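Local coordinates for seryl-tRNA synthetase (Pyrococcus horikoshii, PDB 2DQ0), which catalyses the ATP-dependent attachment of serine to tRNA(Ser), and probably also loads tRNA(Sec) with serine, at residues I57-I61 against L74-S78; E227-F232 against W380-L385; Q332-I336 against P431-W435. All blocks are in the same frame, centred on the assembly; numbering follows the deposited sequence.

In the fold
The three contacts follow the molecule from the end of its tRNA-binding arm into the catalytic body. Contact 1 lies on the surface, far along the arm, where helices 28-65 and 72-103 pack through branched aliphatic side chains. Contact 2 is buried near the centre of the chain and is polar: an arginine and a glutamine grip backbone carbonyls at the end of helix 223-227 and in the loop that follows, close to the predicted serine-binding residues. Contact 3, partly buried and about 72 Å from contact 1 between nearest atoms, returns to apolar packing, with charged groups at its margin. No two contacts share a helix or strand. Contacts 2 and 3 interleave along the chain, whereas contact 1 closes before either opens.

Contact 1 (I57-I61 against L74-S78); sequences IAVEI and LLAKS
Ile57 and Ile61 lie one turn apart on their helix, and the side chain of Leu74 projects from the facing helix into the hollow they form with the CB of Glu60. Each branch of the leucine has its own neighbour: Leu74 CD2 lies 3.9 Å from Ile57 CG2, while Leu74 CD1 stands 4.0 Å from Glu60 CB and also leans on Ile61. The body of Leu74 and the Ile61 chain slide past each other in opposite directions, placing Ile61 CG1 beside Leu74 CB. At its far end Ile61 CD1 becomes a bump in turn, reaching 3.6 Å from Leu75 CD2, and these two chains cross at about a right angle.

This is the packing of an antiparallel coiled coil, the long helical arm by which seryl-tRNA synthetases hold tRNA. The short segments run at 158° to one another with axes 10.1 Å apart, leaving between them a layer filled by isoleucine and leucine side chains.

Ile57 fills the next hollow, between Leu74, Lys77 and Ser78. Its fork spreads over the facing helix because CG2 stands anti to the backbone N while CG1 lies beside it (chi1 -69°). CG2 rests near Ser78 OG and the Leu74 carbonyl; Ile57 CD1 meets the methylenes of Lys77, 3.5 Å from Lys77 CD. A lysine fits this margin well, since its aliphatic stem covers the isoleucine and the chain, bent at chi3, continues to the charged amine. Ser78 is small enough to leave room for Ile57 CG2, and its hydroxyl is occupied within its own helix: Ser78 OG donates to Leu74 O at 2.7 Å, from above the carbonyl plane, while Ser78 N reaches the same oxygen from the opposite face.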
loop_
_atom_site.group_PDB
_atom_site.type_symbol
_atom_site.label_atom_id
_atom_site.label_comp_id
_atom_site.label_asym_id
_atom_site.label_seq_id
_atom_site.Cartn_x
_atom_site.Cartn_y
_atom_site.Cartn_z
ATOM N N ILE A 57 -8.325 33.100 -53.509
ATOM C CA ILE A 57 -9.735 33.362 -53.730
ATOM C C ILE A 57 -10.146 34.636 -53.011
ATOM O O ILE A 57 -11.067 35.328 -53.438
ATOM C CB ILE A 57 -10.606 32.179 -53.236
ATOM C CG1 ILE A 57 -10.373 30.967 -54.137
ATOM C CG2 ILE A 57 -12.088 32.538 -53.275
ATOM C CD1 ILE A 57 -11.156 29.737 -53.718
ATOM N N ALA A 58 -9.451 34.952 -51.922
ATOM C CA ALA A 58 -9.768 36.147 -51.142
ATOM C C ALA A 58 -9.371 37.400 -51.893
ATOM O O ALA A 58 -10.213 38.252 -52.148
ATOM C CB ALA A 58 -9.075 36.110 -49.777
ATOM N N VAL A 59 -8.096 37.515 -52.254
ATOM C CA VAL A 59 -7.639 38.698 -52.979
ATOM C C VAL A 59 -8.434 38.849 -54.274
ATOM O O VAL A 59 -8.579 39.955 -54.796
ATOM C CB VAL A 59 -6.118 38.627 -53.318
ATOM C CG1 VAL A 59 -5.309 38.413 -52.045
ATOM C CG2 VAL A 59 -5.844 37.515 -54.322
ATOM N N GLU A 60 -8.964 37.730 -54.770
ATOM C CA GLU A 60 -9.739 37.725 -55.999
ATOM C C GLU A 60 -11.147 38.278 -55.875
ATOM O O GLU A 60 -11.645 38.919 -56.798
ATOM C CB GLU A 60 -9.808 36.320 -56.572
ATOM C CG GLU A 60 -8.969 36.181 -57.811
ATOM C CD GLU A 60 -9.184 37.338 -58.767
ATOM O OE1 GLU A 60 -10.341 37.526 -59.212
ATOM O OE2 GLU A 60 -8.200 38.057 -59.059
ATOM N N ILE A 61 -11.801 38.013 -54.751
ATOM C CA ILE A 61 -13.145 38.524 -54.532
ATOM C C ILE A 61 -13.063 40.043 -54.426
ATOM O O ILE A 61 -13.839 40.761 -55.054
ATOM C CB ILE A 61 -13.754 37.948 -53.243
ATOM C CG1 ILE A 61 -14.237 36.520 -53.498
ATOM C CG2 ILE A 61 -14.883 38.833 -52.758
ATOM C CD1 ILE A 61 -14.795 35.834 -52.271
ATOM N N LEU A 74 -17.043 32.614 -56.255
ATOM C CA LEU A 74 -15.864 32.625 -55.397
ATOM C C LEU A 74 -16.252 32.418 -53.925
ATOM O O LEU A 74 -15.579 31.698 -53.197
ATOM C CB LEU A 74 -15.102 33.944 -55.584
ATOM C CG LEU A 74 -14.352 34.037 -56.920
ATOM C CD1 LEU A 74 -13.713 35.407 -57.099
ATOM C CD2 LEU A 74 -13.278 32.959 -56.966
ATOM N N LEU A 75 -17.353 33.040 -53.506
ATOM C CA LEU A 75 -17.850 32.915 -52.143
ATOM C C LEU A 75 -18.268 31.485 -51.825
ATOM O O LEU A 75 -18.172 31.045 -50.678
ATOM C CB LEU A 75 -19.028 33.868 -51.916
ATOM C CG LEU A 75 -18.635 35.345 -51.778
ATOM C CD1 LEU A 75 -19.864 36.237 -51.864
ATOM C CD2 LEU A 75 -17.908 35.553 -50.448
ATOM N N ALA A 76 -18.737 30.760 -52.837
ATOM C CA ALA A 76 -19.151 29.366 -52.645
ATOM C C ALA A 76 -17.920 28.448 -52.680
ATOM O O ALA A 76 -17.877 27.418 -51.997
ATOM C CB ALA A 76 -20.155 28.948 -53.723
ATOM N N LYS A 77 -16.920 28.819 -53.474
ATOM C CA LYS A 77 -15.704 28.021 -53.532
ATOM C C LYS A 77 -15.038 28.222 -52.167
ATOM O O LYS A 77 -14.522 27.286 -51.556
ATOM C CB LYS A 77 -14.791 28.501 -54.666
ATOM C CG LYS A 77 -13.736 27.485 -55.080
ATOM C CD LYS A 77 -12.871 28.008 -56.232
ATOM C CE LYS A 77 -13.684 28.275 -57.510
ATOM N NZ LYS A 77 -12.866 28.880 -58.606
ATOM N N SER A 78 -15.085 29.457 -51.681
ATOM C CA SER A 78 -14.530 29.787 -50.378
ATOM C C SER A 78 -15.158 28.895 -49.307
ATOM O O SER A 78 -14.459 28.353 -48.454
ATOM C CB SER A 78 -14.802 31.254 -50.062
ATOM O OG SER A 78 -14.078 32.088 -50.944
#

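Contact 2 (E227-F232 against W380-L385); sequences EGSTSF and WQARRL
Arg384 lays its chain along the backbone of Gly228 before its tip grips the carbonyl of Glu227. Arg384 CB packs on Gly228, 3.8 Å from Gly228 O, and Arg384 CD passes the same oxygen at 3.6 Å. The bend at chi3 (99°) then swings the guanidinium side-on to Glu227 O, where Arg384 NE and NH1 each donate at 2.9 Å. Both lie in the carbonyl plane, though the oxygen is tilted from the guanidinium plane. NH1 also lies over a face of the Phe232 ring, and Trp380 CH2 covers the centre of one guanidinium face. NH2 turns to Trp104 O, just beyond arm helix 72-103, so this residue of the class II synthetase core joins a loop of the catalytic body to the base of the arm. A leucine in place of Arg384 would probably leave the Glu227 and Trp104 carbonyls without their donor and Trp380 without its flat partner. Gly228 suits its place because any CB there would collide with Leu385 CD2, which already lies 3.4 Å from Gly228 CA. Nearby, Gln381 NE2 donates to a lone pair of Ser229 O at 2.9 Å and also to Glu254, a predicted serine-binding residue, while Gln381 OE1 is hydrogen-bonded to Thr402 OG1.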
loop_
_atom_site.group_PDB
_atom_site.type_symbol
_atom_site.label_atom_id
_atom_site.label_comp_id
_atom_site.label_asym_id
_atom_site.label_seq_id
_atom_site.Cartn_x
_atom_site.Cartn_y
_atom_site.Cartn_z
ATOM N N GLU A 227 0.883 4.107 -17.320
ATOM C CA GLU A 227 1.074 3.839 -18.731
ATOM C C GLU A 227 2.292 4.592 -19.249
ATOM O O GLU A 227 2.827 4.282 -20.309
ATOM C CB GLU A 227 -0.202 4.121 -19.533
ATOM C CG GLU A 227 -0.716 5.507 -19.537
ATOM C CD GLU A 227 -2.196 5.555 -19.908
ATOM O OE1 GLU A 227 -2.754 6.680 -19.946
ATOM O OE2 GLU A 227 -2.801 4.478 -20.152
ATOM N N GLY A 228 2.777 5.532 -18.452
ATOM C CA GLY A 228 3.949 6.271 -18.861
ATOM C C GLY A 228 5.199 5.525 -18.458
ATOM O O GLY A 228 6.282 5.815 -18.962
ATOM N N SER A 229 5.045 4.529 -17.585
ATOM C CA SER A 229 6.185 3.773 -17.061
ATOM C C SER A 229 6.448 2.358 -17.566
ATOM O O SER A 229 7.584 1.874 -17.452
ATOM C CB SER A 229 6.090 3.718 -15.532
ATOM O OG SER A 229 6.098 5.005 -14.936
ATOM N N THR A 230 5.424 1.684 -18.088
ATOM C CA THR A 230 5.587 0.307 -18.588
ATOM C C THR A 230 4.679 0.031 -19.755
ATOM O O THR A 230 4.048 0.937 -20.287
ATOM C CB THR A 230 5.242 -0.798 -17.540
ATOM O OG1 THR A 230 4.005 -0.479 -16.889
ATOM C CG2 THR A 230 6.334 -0.945 -16.534
ATOM N N SER A 231 4.610 -1.238 -20.143
ATOM C CA SER A 231 3.761 -1.620 -21.252
ATOM C C SER A 231 2.368 -1.910 -20.714
ATOM O O SER A 231 2.196 -2.320 -19.559
ATOM C CB SER A 231 4.323 -2.840 -21.992
ATOM O OG SER A 231 4.407 -3.962 -21.149
ATOM N N PHE A 232 1.379 -1.673 -21.559
ATOM C CA PHE A 232 -0.004 -1.866 -21.192
ATOM C C PHE A 232 -0.360 -3.266 -20.700
ATOM O O PHE A 232 -1.337 -3.428 -19.975
ATOM C CB PHE A 232 -0.884 -1.447 -22.366
ATOM C CG PHE A 232 -0.803 0.022 -22.674
ATOM C CD1 PHE A 232 -1.279 0.957 -21.770
ATOM C CD2 PHE A 232 -0.240 0.470 -23.854
ATOM C CE1 PHE A 232 -1.192 2.313 -22.042
ATOM C CE2 PHE A 232 -0.148 1.829 -24.130
ATOM C CZ PHE A 232 -0.623 2.749 -23.227
ATOM N N TRP A 380 12.521 6.030 -23.569
ATOM C CA TRP A 380 11.214 5.370 -23.705
ATOM C C TRP A 380 10.140 5.908 -22.770
ATOM O O TRP A 380 8.985 6.040 -23.168
ATOM C CB TRP A 380 11.359 3.870 -23.474
ATOM C CG TRP A 380 10.231 3.022 -24.039
ATOM C CD1 TRP A 380 10.122 2.569 -25.311
ATOM C CD2 TRP A 380 9.076 2.533 -23.341
ATOM N NE1 TRP A 380 8.979 1.830 -25.461
ATOM C CE2 TRP A 380 8.314 1.792 -24.267
ATOM C CE3 TRP A 380 8.611 2.651 -22.025
ATOM C CZ2 TRP A 380 7.106 1.168 -23.924
ATOM C CZ3 TRP A 380 7.411 2.033 -21.682
ATOM C CH2 TRP A 380 6.672 1.299 -22.632
ATOM N N GLN A 381 10.512 6.194 -21.522
ATOM C CA GLN A 381 9.558 6.714 -20.553
ATOM C C GLN A 381 9.434 8.209 -20.753
ATOM O O GLN A 381 8.324 8.763 -20.735
ATOM C CB GLN A 381 10.016 6.406 -19.118
ATOM C CG GLN A 381 10.234 4.926 -18.870
ATOM C CD GLN A 381 10.545 4.610 -17.435
ATOM O OE1 GLN A 381 11.491 5.147 -16.849
ATOM N NE2 GLN A 381 9.754 3.722 -16.853
ATOM N N ALA A 382 10.583 8.852 -20.951
ATOM C CA ALA A 382 10.635 10.293 -21.175
ATOM C C ALA A 382 9.702 10.712 -22.296
ATOM O O ALA A 382 8.983 11.700 -22.176
ATOM C CB ALA A 382 12.047 10.724 -21.502
ATOM N N ARG A 383 9.690 9.959 -23.385
ATOM C CA ARG A 383 8.831 10.324 -24.502
ATOM C C ARG A 383 7.356 10.158 -24.151
ATOM O O ARG A 383 6.513 10.829 -24.727
ATOM C CB ARG A 383 9.195 9.491 -25.732
ATOM C CG ARG A 383 8.838 10.120 -27.076
ATOM C CD ARG A 383 9.493 9.347 -28.229
ATOM N NE ARG A 383 10.950 9.519 -28.278
ATOM C CZ ARG A 383 11.568 10.502 -28.935
ATOM N NH1 ARG A 383 12.893 10.576 -28.924
ATOM N NH2 ARG A 383 10.868 11.416 -29.614
ATOM N N ARG A 384 7.046 9.284 -23.194
ATOM C CA ARG A 384 5.654 9.059 -22.795
ATOM C C ARG A 384 5.206 10.075 -21.774
ATOM O O ARG A 384 4.127 10.634 -21.871
ATOM C CB ARG A 384 5.467 7.658 -22.195
ATOM C CG ARG A 384 5.575 6.520 -23.191
ATOM C CD ARG A 384 6.092 5.235 -22.533
ATOM N NE ARG A 384 5.024 4.295 -22.208
ATOM C CZ ARG A 384 4.440 3.489 -23.086
ATOM N NH1 ARG A 384 3.467 2.675 -22.686
ATOM N NH2 ARG A 384 4.834 3.481 -24.356
ATOM N N LEU A 385 6.046 10.312 -20.782
ATOM C CA LEU A 385 5.715 11.249 -19.723
ATOM C C LEU A 385 6.076 12.695 -20.051
ATOM O O LEU A 385 5.869 13.592 -19.234
ATOM C CB LEU A 385 6.415 10.812 -18.441
ATOM C CG LEU A 385 5.981 9.409 -18.025
ATOM C CD1 LEU A 385 6.833 8.900 -16.856
ATOM C CD2 LEU A 385 4.495 9.457 -17.681
#

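Contact 3 (Q332-I336 against P431-W435); sequences QELEI and PKVLW
Glu333, in the last turn of helix 316-333, sets its CB against Val433 CG2 at 3.6 Å, the two side chains crossing at about a right angle. The valine also lays CG2 near the Glu333 carbonyl and turns CG1, anti to its backbone N (chi1 -160°), toward the acid, with Val433 CG1 3.8 Å from Glu333 OE2. A compact beta-branched residue suits this place, for CG2 packs on the glutamate CB and carbonyl at the helix end while CG1 lies beside the carboxylate. The carboxylate itself is held from elsewhere, by a salt bridge from OE2 to Arg206.

Leu334 comes next and points its CD1 into an apolar pocket, 3.6 Å from Leu434 CD1. These chains too cross at about a right angle, and Leu199 and Ile417 of neighbouring helices close round Leu334. A long, branched apolar chain suits this site because it can reach Leu434 while packing against both of them. Pro431 packs its CB and CG against the Leu334 carbonyl, which accepts a hydrogen bond from His421 NE2.

Here the helix ends in a Schellman motif: Glu335 takes a positive phi of 56° and sends Glu335 N back to Gln332 O at 2.8 Å. The chain then turns toward strand 338-342 of the class II catalytic sheet, and the segment 431-435, leading into helix 435-438, packs against this turn. Pro431, with no N-H to satisfy, can offer its ring as an apolar surface while Pro431 O accepts from Leu434 N at 2.9 Å.

Glu335 lies at the partly exposed edge of the contact. Its extended chain brings Glu335 OE1 to 4.0 Å from Pro431 CA, and Lys432 NZ lies 5.5 Å from Glu335 OE1, a separation at which opposite charges may attract without touching.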
loop_
_atom_site.group_PDB
_atom_site.type_symbol
_atom_site.label_atom_id
_atom_site.label_comp_id
_atom_site.label_asym_id
_atom_site.label_seq_id
_atom_site.Cartn_x
_atom_site.Cartn_y
_atom_site.Cartn_z
ATOM N N GLN A 332 27.501 -7.517 -1.690
ATOM C CA GLN A 332 28.825 -7.948 -1.259
ATOM C C GLN A 332 28.949 -7.668 0.250
ATOM O O GLN A 332 29.413 -8.533 1.005
ATOM C CB GLN A 332 29.920 -7.234 -2.039
ATOM C CG GLN A 332 29.948 -7.637 -3.492
ATOM C CD GLN A 332 30.949 -6.848 -4.299
ATOM O OE1 GLN A 332 31.002 -6.960 -5.523
ATOM N NE2 GLN A 332 31.750 -6.050 -3.622
ATOM N N GLU A 333 28.506 -6.495 0.709
ATOM C CA GLU A 333 28.579 -6.210 2.148
ATOM C C GLU A 333 27.689 -7.195 2.930
ATOM O O GLU A 333 28.005 -7.597 4.057
ATOM C CB GLU A 333 28.169 -4.760 2.438
ATOM C CG GLU A 333 29.072 -3.725 1.739
ATOM C CD GLU A 333 29.145 -2.374 2.458
ATOM O OE1 GLU A 333 28.518 -1.394 1.987
ATOM O OE2 GLU A 333 29.837 -2.303 3.497
ATOM N N LEU A 334 26.575 -7.580 2.313
ATOM C CA LEU A 334 25.634 -8.521 2.895
ATOM C C LEU A 334 26.215 -9.941 2.803
ATOM O O LEU A 334 25.598 -10.911 3.259
ATOM C CB LEU A 334 24.308 -8.436 2.136
ATOM C CG LEU A 334 23.115 -7.774 2.821
ATOM C CD1 LEU A 334 23.569 -6.960 3.975
ATOM C CD2 LEU A 334 22.346 -6.938 1.833
ATOM N N GLU A 335 27.404 -10.039 2.204
ATOM C CA GLU A 335 28.116 -11.306 2.038
ATOM C C GLU A 335 27.252 -12.336 1.304
ATOM O O GLU A 335 27.104 -13.485 1.750
ATOM C CB GLU A 335 28.535 -11.865 3.406
ATOM C CG GLU A 335 29.360 -10.924 4.284
ATOM C CD GLU A 335 29.597 -11.480 5.689
ATOM O OE1 GLU A 335 29.710 -10.685 6.658
ATOM O OE2 GLU A 335 29.675 -12.723 5.829
ATOM N N ILE A 336 26.682 -11.922 0.176
ATOM C CA ILE A 336 25.842 -12.823 -0.604
ATOM C C ILE A 336 26.462 -13.115 -1.963
ATOM O O ILE A 336 26.523 -12.242 -2.836
ATOM C CB ILE A 336 24.414 -12.248 -0.820
ATOM C CG1 ILE A 336 23.745 -11.969 0.535
ATOM C CG2 ILE A 336 23.562 -13.261 -1.597
ATOM C CD1 ILE A 336 23.473 -13.230 1.387
ATOM N N PRO A 431 24.829 -10.734 8.549
ATOM C CA PRO A 431 26.025 -10.005 8.096
ATOM C C PRO A 431 26.393 -8.845 9.019
ATOM O O PRO A 431 25.538 -8.029 9.358
ATOM C CB PRO A 431 25.629 -9.501 6.710
ATOM C CG PRO A 431 24.614 -10.507 6.246
ATOM C CD PRO A 431 23.814 -10.815 7.479
ATOM N N LYS A 432 27.669 -8.756 9.386
ATOM C CA LYS A 432 28.165 -7.702 10.282
ATOM C C LYS A 432 27.704 -6.278 9.903
ATOM O O LYS A 432 27.372 -5.478 10.762
ATOM C CB LYS A 432 29.709 -7.763 10.360
ATOM C CG LYS A 432 30.235 -9.198 10.595
ATOM C CD LYS A 432 31.755 -9.355 10.372
ATOM C CE LYS A 432 32.196 -10.839 10.267
ATOM N NZ LYS A 432 32.121 -11.608 11.542
ATOM N N VAL A 433 27.675 -5.974 8.618
ATOM C CA VAL A 433 27.267 -4.657 8.170
ATOM C C VAL A 433 25.897 -4.243 8.696
ATOM O O VAL A 433 25.646 -3.048 8.852
ATOM C CB VAL A 433 27.199 -4.573 6.632
ATOM C CG1 VAL A 433 27.263 -3.117 6.194
ATOM C CG2 VAL A 433 28.315 -5.390 6.018
ATOM N N LEU A 434 25.015 -5.211 8.951
ATOM C CA LEU A 434 23.668 -4.895 9.441
ATOM C C LEU A 434 23.528 -4.831 10.960
ATOM O O LEU A 434 22.509 -4.353 11.466
ATOM C CB LEU A 434 22.629 -5.892 8.891
ATOM C CG LEU A 434 22.492 -6.009 7.372
ATOM C CD1 LEU A 434 21.594 -7.149 6.998
ATOM C CD2 LEU A 434 21.967 -4.704 6.813
ATOM N N TRP A 435 24.535 -5.301 11.691
ATOM C CA TRP A 435 24.480 -5.293 13.160
ATOM C C TRP A 435 24.109 -3.925 13.765
ATOM O O TRP A 435 23.394 -3.855 14.773
ATOM C CB TRP A 435 25.816 -5.748 13.751
ATOM C CG TRP A 435 26.205 -7.172 13.467
ATOM C CD1 TRP A 435 25.475 -8.114 12.801
ATOM C CD2 TRP A 435 27.421 -7.812 13.855
ATOM N NE1 TRP A 435 26.160 -9.303 12.750
ATOM C CE2 TRP A 435 27.358 -9.147 13.390
ATOM C CE3 TRP A 435 28.561 -7.388 14.548
ATOM C CZ2 TRP A 435 28.393 -10.062 13.600
ATOM C CZ3 TRP A 435 29.589 -8.294 14.754
ATOM C CH2 TRP A 435 29.500 -9.618 14.282
#